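Local coordinates for protein putative DNA helicase (Lactobacillus plantarum, PDB 3DMN) that is the C-terminal domain of a putative UvrD-like DNA helicase, which probably couples ATP hydrolysis to the unwinding of DNA, at residues K69-C74 / V88-T93; G101-P106 / L113-V118; T139-A144 / L148-V153. All blocks are in the same frame, centred on the assembly; numbering follows the deposited sequence. Where two conformers were deposited one is given.

Overall arrangement
The three contacts illustrate how one parallel sheet of the P-loop NTPase kind is packed from edge to middle. Contact 1, partly buried with one exposed residue, lies at the sheet edge, where helix 71-82 meets one of the two outermost strands, 88-90, through a few aliphatic groups. Contact 2, also partly buried but further in, brings an aromatic ring from the loop before strand 118-121 against strand 102-106, which hydrogen-bonds to strand 88-90. Contact 3, its touching residues all buried, fits the last part of helix 134-141 and the turn that follows from Cys-141 against strand 147-153. It is tied to contact 2 through the backbones of Phe-115 and Arg-143, whereas contacts 1 and 3 do not touch.

Contact 1: K69-C74 / V88-T93; sequences KSLAEC and VTLIQT. With ACT (acetate ion), chain F; ACT (acetate ion), chain E; ACT (acetate ion), chain C.
Leu-90 reaches from the edge strand to the first turn of helix 71-82, and both its methyls meet Cys-74. With CG anti to the backbone N (chi1 170°), the fork is carried toward the helix: CD1 rests 3.6 Å from CB of Cys-74, while CD2 lies along the backbone carbonyl of that residue and also comes 4.2 Å from CD1 of Leu-71. Cys-74 points at the strand and is buried. Leu-71 approaches from the flank, and only its CD1 methyl comes near. Strand 102-106 carries on the same packing, since Cys-74 also touches Val-104.

The helix begins at Ser-70, an N-cap whose OG accepts from N of Glu-73 at 3.2 Å in a nearly straight bond (164°). Just before it, the bend at chi3 (63°) helps bring NZ of Lys-69 to OXT of the chain E acetate, 2.8 Å away. The carbonyl of Asn-127 is a second acceptor. Shortened to an alanine, the side chain would probably leave that acetate and that carbonyl without their ammonium partner. On the strand, N of Leu-90 gives a hydrogen bond to O of the chain F acetate at 2.9 Å, and N of Val-88 is held by the chain C acetate. The chemistry is thus divided: between the two segments the contact is purely apolar, with no hydrogen bond across it, while two of the acetates, probably from the crystallisation liquor, take up strand N-H groups and the third the lysine ammonium.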
loop_
_atom_site.group_PDB
_atom_site.type_symbol
_atom_site.label_atom_id
_atom_site.label_comp_id
_atom_site.label_asym_id
_atom_site.label_seq_id
_atom_site.Cartn_x
_atom_site.Cartn_y
_atom_site.Cartn_z
ATOM N N LYS A 69 2.648 2.772 7.840
ATOM C CA LYS A 69 1.822 2.778 9.046
ATOM C C LYS A 69 2.099 4.000 9.889
ATOM O O LYS A 69 1.151 4.623 10.400
ATOM C CB LYS A 69 2.063 1.513 9.862
ATOM C CG LYS A 69 1.200 1.462 11.124
ATOM C CD LYS A 69 1.340 0.112 11.893
ATOM C CE LYS A 69 2.751 -0.109 12.387
ATOM N NZ LYS A 69 2.807 -1.323 13.314
ATOM N N SER A 70 3.392 4.262 10.119
ATOM C CA SER A 70 3.789 5.272 11.069
ATOM C C SER A 70 4.750 6.239 10.426
ATOM O O SER A 70 5.366 5.920 9.392
ATOM C CB SER A 70 4.530 4.593 12.249
ATOM O OG SER A 70 5.774 4.056 11.783
ATOM N N LEU A 71 4.954 7.404 11.065
ATOM C CA LEU A 71 5.960 8.324 10.531
ATOM C C LEU A 71 7.348 7.673 10.446
ATOM O O LEU A 71 8.051 7.876 9.468
ATOM C CB LEU A 71 6.029 9.620 11.338
ATOM C CG LEU A 71 7.077 10.597 10.833
ATOM C CD1 LEU A 71 6.708 11.077 9.409
ATOM C CD2 LEU A 71 7.208 11.753 11.794
ATOM N N ALA A 72 7.765 6.949 11.484
ATOM C CA ALA A 72 9.147 6.419 11.535
ATOM C C ALA A 72 9.351 5.480 10.322
ATOM O O ALA A 72 10.397 5.510 9.630
ATOM C CB ALA A 72 9.356 5.656 12.817
ATOM N N GLU A 73 8.360 4.638 10.050
ATOM C CA GLU A 73 8.468 3.680 8.920
ATOM C C GLU A 73 8.476 4.416 7.583
ATOM O O GLU A 73 9.238 4.077 6.691
ATOM C CB GLU A 73 7.370 2.635 9.007
ATOM C CG GLU A 73 7.643 1.807 10.248
ATOM C CD GLU A 73 6.653 0.669 10.469
ATOM O OE1 GLU A 73 5.670 0.574 9.695
ATOM O OE2 GLU A 73 6.926 -0.141 11.426
ATOM N N CYS A 74 7.642 5.444 7.473
ATOM C CA CYS A 74 7.669 6.320 6.286
ATOM C C CYS A 74 8.980 7.025 6.078
ATOM O O CYS A 74 9.426 7.130 4.929
ATOM C CB CYS A 74 6.536 7.362 6.360
ATOM S SG CYS A 74 4.888 6.614 6.133
ATOM N N VAL A 88 10.899 11.831 -4.133
ATOM C CA VAL A 88 10.006 11.411 -3.015
ATOM C C VAL A 88 9.563 12.612 -2.200
ATOM O O VAL A 88 10.368 13.532 -1.880
ATOM C CB VAL A 88 10.690 10.436 -2.072
ATOM C CG1 VAL A 88 9.622 9.812 -1.094
ATOM C CG2 VAL A 88 11.358 9.354 -2.886
ATOM N N THR A 89 8.265 12.611 -1.884
ATOM C CA THR A 89 7.696 13.619 -0.998
ATOM C C THR A 89 7.049 12.880 0.169
ATOM O O THR A 89 6.028 12.204 -0.007
ATOM C CB THR A 89 6.655 14.457 -1.732
ATOM O OG1 THR A 89 7.307 15.186 -2.774
ATOM C CG2 THR A 89 5.971 15.441 -0.769
ATOM N N LEU A 90 7.659 13.007 1.346
ATOM C CA LEU A 90 7.084 12.432 2.544
ATOM C C LEU A 90 6.125 13.491 3.054
ATOM O O LEU A 90 6.550 14.578 3.526
ATOM C CB LEU A 90 8.179 12.059 3.541
ATOM C CG LEU A 90 7.720 11.652 4.946
ATOM C CD1 LEU A 90 6.696 10.621 4.801
ATOM C CD2 LEU A 90 8.881 11.156 5.761
ATOM N N ILE A 91 4.830 13.213 2.833
ATOM C CA ILE A 91 3.782 14.257 2.969
ATOM C C ILE A 91 3.527 14.576 4.405
ATOM O O ILE A 91 3.609 13.704 5.281
ATOM C CB ILE A 91 2.428 13.991 2.186
ATOM C CG1 ILE A 91 1.586 12.879 2.827
ATOM C CG2 ILE A 91 2.690 13.802 0.661
ATOM C CD1 ILE A 91 0.080 12.985 2.538
ATOM N N GLN A 92 3.270 15.879 4.645
ATOM C CA GLN A 92 3.001 16.399 6.003
ATOM C C GLN A 92 1.580 16.975 6.090
ATOM O O GLN A 92 1.084 17.300 7.183
ATOM C CB GLN A 92 4.003 17.501 6.379
ATOM C CG GLN A 92 5.494 17.167 6.149
ATOM C CD GLN A 92 6.439 18.044 6.967
ATOM O OE1 GLN A 92 5.999 18.832 7.809
ATOM N NE2 GLN A 92 7.744 17.916 6.713
ATOM N N THR A 93 0.942 17.104 4.925
ATOM C CA THR A 93 -0.431 17.597 4.856
ATOM C C THR A 93 -1.066 17.057 3.570
ATOM O O THR A 93 -0.351 16.731 2.639
ATOM C CB THR A 93 -0.439 19.144 4.986
ATOM O OG1 THR A 93 -1.736 19.566 5.413
ATOM C CG2 THR A 93 0.003 19.850 3.666
HETATM C C ACT F . 10.549 14.766 1.378
HETATM O O ACT F . 9.418 15.281 1.573
HETATM O OXT ACT F . 11.359 15.406 0.667
HETATM C CH3 ACT F . 10.953 13.496 2.025
HETATM C C ACT E . 5.827 -0.576 14.568
HETATM O O ACT E . 5.209 0.414 14.108
HETATM O OXT ACT E . 5.265 -1.711 14.515
HETATM C CH3 ACT E . 7.156 -0.325 15.170
HETATM C C ACT C . 13.558 14.330 -3.889
HETATM O O ACT C . 13.569 13.123 -3.576
HETATM O OXT ACT C . 12.504 14.748 -4.407
HETATM C CH3 ACT C . 14.675 15.216 -3.643
#

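Contact 2: G101-P106 / L113-V118; sequences GVIVVP and LEFDAV
Ile-103 and Val-105 lie on one side of the extended strand 102-106 and meet Phe-115 across a wide backbone gap; even the nearest CA atoms, those of Ile-103 and Val-118, stand 9.9 Å apart. No backbone bond spans this gap. Segment 113-118 is itself extended at Phe-115, then turns a corner at Asp-116 and Ala-117 before strand 118-121 enters the sheet. In the parallel sheet of this P-loop NTPase-like domain, strand 64-68 runs between strands 102-106 and 118-121, so the side chains have to reach over it, and both Ile-103 and Phe-115 touch its Ala-65.

Ile-103 makes the closer approach. Its CG1 sits between the backbone N and the carbonyl carbon (chi1 58°), and the straight continuation at chi2 puts CD1 3.5 Å from CE1 of Phe-115. This methyl meets the ring obliquely, and the two side chains run at a slant to one another. Val-105 comes from the direction opposite to Phe-115, its CG2 meeting the ring's CZ, again obliquely, at 4.2 Å. At the corner, the carboxylate of Asp-116 is engaged by both oxygens, OD1 with ND1 of His-146 and OD2 with the backbone N of Thr-63.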
loop_
_atom_site.group_PDB
_atom_site.type_symbol
_atom_site.label_atom_id
_atom_site.label_comp_id
_atom_site.label_asym_id
_atom_site.label_seq_id
_atom_site.Cartn_x
_atom_site.Cartn_y
_atom_site.Cartn_z
ATOM N N GLY A 101 6.001 13.501 -8.061
ATOM C CA GLY A 101 6.571 12.203 -8.420
ATOM C C GLY A 101 5.987 11.249 -7.372
ATOM O O GLY A 101 4.825 10.892 -7.496
ATOM N N VAL A 102 6.731 10.907 -6.300
ATOM C CA VAL A 102 6.255 9.846 -5.368
ATOM C C VAL A 102 5.781 10.390 -4.006
ATOM O O VAL A 102 6.578 10.965 -3.269
ATOM C CB VAL A 102 7.379 8.787 -5.148
ATOM C CG1 VAL A 102 6.918 7.630 -4.299
ATOM C CG2 VAL A 102 7.920 8.272 -6.485
ATOM N N ILE A 103 4.520 10.162 -3.621
ATOM C CA ILE A 103 4.092 10.595 -2.278
ATOM C C ILE A 103 4.170 9.406 -1.328
ATOM O O ILE A 103 3.731 8.304 -1.673
ATOM C CB ILE A 103 2.647 11.234 -2.162
ATOM C CG1 ILE A 103 1.585 10.291 -2.652
ATOM C CG2 ILE A 103 2.579 12.617 -2.834
ATOM C CD1 ILE A 103 0.197 10.877 -2.577
ATOM N N VAL A 104 4.749 9.654 -0.154
ATOM C CA VAL A 104 4.780 8.692 0.939
ATOM C C VAL A 104 3.944 9.323 2.058
ATOM O O VAL A 104 4.245 10.464 2.497
ATOM C CB VAL A 104 6.254 8.415 1.419
ATOM C CG1 VAL A 104 6.176 7.501 2.628
ATOM C CG2 VAL A 104 7.037 7.713 0.313
ATOM N N VAL A 105 2.934 8.585 2.509
ATOM C CA VAL A 105 1.829 9.120 3.298
ATOM C C VAL A 105 1.757 8.256 4.568
ATOM O O VAL A 105 1.475 7.072 4.481
ATOM C CB VAL A 105 0.408 8.930 2.496
ATOM C CG1 VAL A 105 -0.793 9.484 3.273
ATOM C CG2 VAL A 105 0.435 9.546 1.088
ATOM N N PRO A 106 1.993 8.850 5.758
ATOM C CA PRO A 106 1.658 8.020 6.960
ATOM C C PRO A 106 0.156 7.767 7.056
ATOM O O PRO A 106 -0.633 8.638 6.687
ATOM C CB PRO A 106 2.058 8.915 8.125
ATOM C CG PRO A 106 3.002 9.916 7.522
ATOM C CD PRO A 106 2.541 10.163 6.130
ATOM N N LEU A 113 -8.763 10.798 2.025
ATOM C CA LEU A 113 -8.051 10.786 0.735
ATOM C C LEU A 113 -8.337 9.510 -0.028
ATOM O O LEU A 113 -8.538 8.468 0.561
ATOM C CB LEU A 113 -6.539 10.939 0.925
ATOM C CG LEU A 113 -6.058 12.237 1.619
ATOM C CD1 LEU A 113 -4.532 12.299 1.617
ATOM C CD2 LEU A 113 -6.679 13.473 1.001
ATOM N N GLU A 114 -8.367 9.614 -1.350
ATOM C CA GLU A 114 -8.436 8.419 -2.204
ATOM C C GLU A 114 -7.344 8.607 -3.257
ATOM O O GLU A 114 -7.054 9.747 -3.651
ATOM C CB GLU A 114 -9.827 8.266 -2.863
ATOM C CG GLU A 114 -10.355 9.511 -3.583
ATOM C CD GLU A 114 -9.672 9.818 -4.944
ATOM O OE1 GLU A 114 -9.615 11.011 -5.315
ATOM O OE2 GLU A 114 -9.180 8.888 -5.622
ATOM N N PHE A 115 -6.734 7.493 -3.680
ATOM C CA PHE A 115 -5.677 7.532 -4.654
ATOM C C PHE A 115 -5.980 6.532 -5.766
ATOM O O PHE A 115 -6.588 5.494 -5.518
ATOM C CB PHE A 115 -4.355 7.136 -3.973
ATOM C CG PHE A 115 -4.018 8.009 -2.790
ATOM C CD1 PHE A 115 -3.510 9.284 -2.987
ATOM C CD2 PHE A 115 -4.190 7.531 -1.486
ATOM C CE1 PHE A 115 -3.189 10.089 -1.883
ATOM C CE2 PHE A 115 -3.864 8.331 -0.381
ATOM C CZ PHE A 115 -3.362 9.594 -0.590
ATOM N N ASP A 116 -5.553 6.849 -6.992
ATOM C CA ASP A 116 -5.656 5.935 -8.111
ATOM C C ASP A 116 -5.006 4.589 -7.776
ATOM O O ASP A 116 -5.634 3.536 -7.881
ATOM C CB ASP A 116 -4.909 6.600 -9.262
ATOM C CG ASP A 116 -5.063 5.880 -10.561
ATOM O OD1 ASP A 116 -6.059 5.142 -10.735
ATOM O OD2 ASP A 116 -4.179 6.106 -11.428
ATOM N N ALA A 117 -3.750 4.642 -7.348
ATOM C CA ALA A 117 -2.994 3.436 -6.987
ATOM C C ALA A 117 -2.383 3.658 -5.609
ATOM O O ALA A 117 -1.936 4.771 -5.265
ATOM C CB ALA A 117 -1.901 3.202 -7.998
ATOM N N VAL A 118 -2.365 2.589 -4.825
ATOM C CA VAL A 118 -1.742 2.638 -3.509
ATOM C C VAL A 118 -0.747 1.497 -3.438
ATOM O O VAL A 118 -1.044 0.383 -3.860
ATOM C CB VAL A 118 -2.804 2.454 -2.368
ATOM C CG1 VAL A 118 -2.112 2.220 -1.008
ATOM C CG2 VAL A 118 -3.711 3.719 -2.300
#

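Contact 3: T139-A144 / L148-V153; sequences TICSRA and LTLVAV. With ACT (acetate ion), chain G.
Leu-148 is the bump of this contact, and the hollow it fills is the notch between Cys-141 and Ala-144, the two ends of a type I turn. Its CB abuts CB of Ala-144 at 3.9 Å. A chi1 of 172° swings the fork away from the backbone N and over the turn: CD1 comes 3.9 Å from the carbonyl O of Cys-141, and CD2 lies 4.0 Å from CB of the same residue. A second, shallower fit follows along the strand, for the sulfur of Cys-141 reaches past Leu-148 to CD2 of Leu-150 at 4.2 Å. The cysteine is thus a small knob set against two leucines of strand 147-153. Helix 9-16 adds to the packing, Phe-14 touching Leu-148 and Ile-11 touching Ala-144.

Arg-143 leads away from the strand, bent at chi2 (-89°). An acetate lies at the edge of its guanidinium, in plane, with NE bonded to OXT at 3.0 Å and almost straight (172°). The CH3 of the acetate lies 3.4 Å from CG1 of Ile-140. NH1 of the arginine is held by the carbonyl O of Leu-113. The helix and strand close a beta-alpha-beta unit that starts at strand 118-121, and the sequence around Arg-143 resembles motif VI of UvrD-like helicases, whose arginine typically contacts the phosphates of ATP.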
loop_
_atom_site.group_PDB
_atom_site.type_symbol
_atom_site.label_atom_id
_atom_site.label_comp_id
_atom_site.label_asym_id
_atom_site.label_seq_id
_atom_site.Cartn_x
_atom_site.Cartn_y
_atom_site.Cartn_z
ATOM N N THR A 139 -8.619 0.208 6.353
ATOM C CA THR A 139 -8.695 1.620 5.965
ATOM C C THR A 139 -7.588 2.009 4.979
ATOM O O THR A 139 -7.836 2.693 4.014
ATOM C CB THR A 139 -8.664 2.501 7.204
ATOM O OG1 THR A 139 -9.797 2.151 8.000
ATOM C CG2 THR A 139 -8.766 3.968 6.823
ATOM N N ILE A 140 -6.365 1.584 5.245
ATOM C CA ILE A 140 -5.257 1.895 4.338
ATOM C C ILE A 140 -5.514 1.318 2.950
ATOM O O ILE A 140 -5.390 2.006 1.936
ATOM C CB ILE A 140 -3.964 1.346 4.900
ATOM C CG1 ILE A 140 -3.595 2.120 6.184
ATOM C CG2 ILE A 140 -2.840 1.421 3.859
ATOM C CD1 ILE A 140 -2.354 1.512 6.906
ATOM N N CYS A 141 -5.862 0.045 2.908
ATOM C CA CYS A 141 -6.032 -0.610 1.617
ATOM C C CYS A 141 -7.212 0.006 0.862
ATOM O O CYS A 141 -7.168 0.099 -0.375
ATOM C CB CYS A 141 -6.259 -2.106 1.832
ATOM S SG CYS A 141 -4.802 -2.995 2.346
ATOM N N SER A 142 -8.234 0.449 1.601
ATOM C CA SER A 142 -9.460 0.967 1.016
ATOM C C SER A 142 -9.264 2.359 0.370
ATOM O O SER A 142 -10.164 2.863 -0.300
ATOM C CB SER A 142 -10.604 0.957 2.046
ATOM O OG SER A 142 -10.932 -0.382 2.417
ATOM N N ARG A 143 -8.084 2.967 0.583
ATOM C CA ARG A 143 -7.751 4.257 -0.050
ATOM C C ARG A 143 -7.505 4.085 -1.544
ATOM O O ARG A 143 -7.502 5.071 -2.269
ATOM C CB ARG A 143 -6.513 4.883 0.566
ATOM C CG ARG A 143 -6.600 5.052 2.077
ATOM C CD ARG A 143 -7.197 6.343 2.427
ATOM N NE ARG A 143 -7.380 6.496 3.869
ATOM C CZ ARG A 143 -8.360 7.224 4.390
ATOM N NH1 ARG A 143 -9.216 7.855 3.582
ATOM N NH2 ARG A 143 -8.492 7.320 5.718
ATOM N N ALA A 144 -7.237 2.845 -1.984
ATOM C CA ALA A 144 -6.957 2.591 -3.417
ATOM C C ALA A 144 -8.226 2.505 -4.208
ATOM O O ALA A 144 -9.137 1.707 -3.881
ATOM C CB ALA A 144 -6.194 1.239 -3.607
ATOM N N LEU A 148 -4.034 -1.697 -6.279
ATOM C CA LEU A 148 -3.602 -1.889 -4.890
ATOM C C LEU A 148 -2.498 -2.932 -4.846
ATOM O O LEU A 148 -2.666 -4.053 -5.345
ATOM C CB LEU A 148 -4.792 -2.328 -4.036
ATOM C CG LEU A 148 -4.476 -2.757 -2.601
ATOM C CD1 LEU A 148 -3.909 -1.572 -1.787
ATOM C CD2 LEU A 148 -5.733 -3.415 -1.904
ATOM N N THR A 149 -1.391 -2.552 -4.213
ATOM C CA THR A 149 -0.208 -3.423 -4.095
ATOM C C THR A 149 0.131 -3.431 -2.627
ATOM O O THR A 149 0.099 -2.415 -1.980
ATOM C CB THR A 149 1.018 -2.839 -4.855
ATOM O OG1 THR A 149 0.716 -2.740 -6.242
ATOM C CG2 THR A 149 2.242 -3.773 -4.678
ATOM N N LEU A 150 0.452 -4.613 -2.102
ATOM C CA LEU A 150 0.955 -4.739 -0.711
ATOM C C LEU A 150 2.322 -5.352 -0.775
ATOM O O LEU A 150 2.509 -6.415 -1.370
ATOM C CB LEU A 150 0.045 -5.606 0.187
ATOM C CG LEU A 150 -1.304 -5.015 0.579
ATOM C CD1 LEU A 150 -2.271 -5.071 -0.567
ATOM C CD2 LEU A 150 -1.873 -5.877 1.732
ATOM N N VAL A 151 3.267 -4.696 -0.110
ATOM C CA VAL A 151 4.641 -5.236 0.017
ATOM C C VAL A 151 4.894 -5.567 1.457
ATOM O O VAL A 151 4.676 -4.729 2.312
ATOM C CB VAL A 151 5.723 -4.225 -0.504
ATOM C CG1 VAL A 151 7.143 -4.782 -0.303
ATOM C CG2 VAL A 151 5.497 -3.890 -1.983
ATOM N N ALA A 152 5.367 -6.790 1.738
ATOM C CA ALA A 152 5.624 -7.185 3.139
ATOM C C ALA A 152 7.062 -7.617 3.215
ATOM O O ALA A 152 7.536 -8.299 2.314
ATOM C CB ALA A 152 4.710 -8.381 3.539
ATOM N N VAL A 153 7.736 -7.235 4.287
ATOM C CA VAL A 153 9.125 -7.657 4.538
ATOM C C VAL A 153 9.068 -8.742 5.614
ATOM O O VAL A 153 8.641 -8.500 6.772
ATOM C CB VAL A 153 9.973 -6.499 5.037
ATOM C CG1 VAL A 153 11.396 -7.008 5.366
ATOM C CG2 VAL A 153 10.043 -5.426 3.937
HETATM C C ACT G . -5.678 5.423 6.696
HETATM O O ACT G . -6.506 6.347 6.866
HETATM O OXT ACT G . -5.279 5.251 5.546
HETATM C CH3 ACT G . -5.228 4.575 7.825
#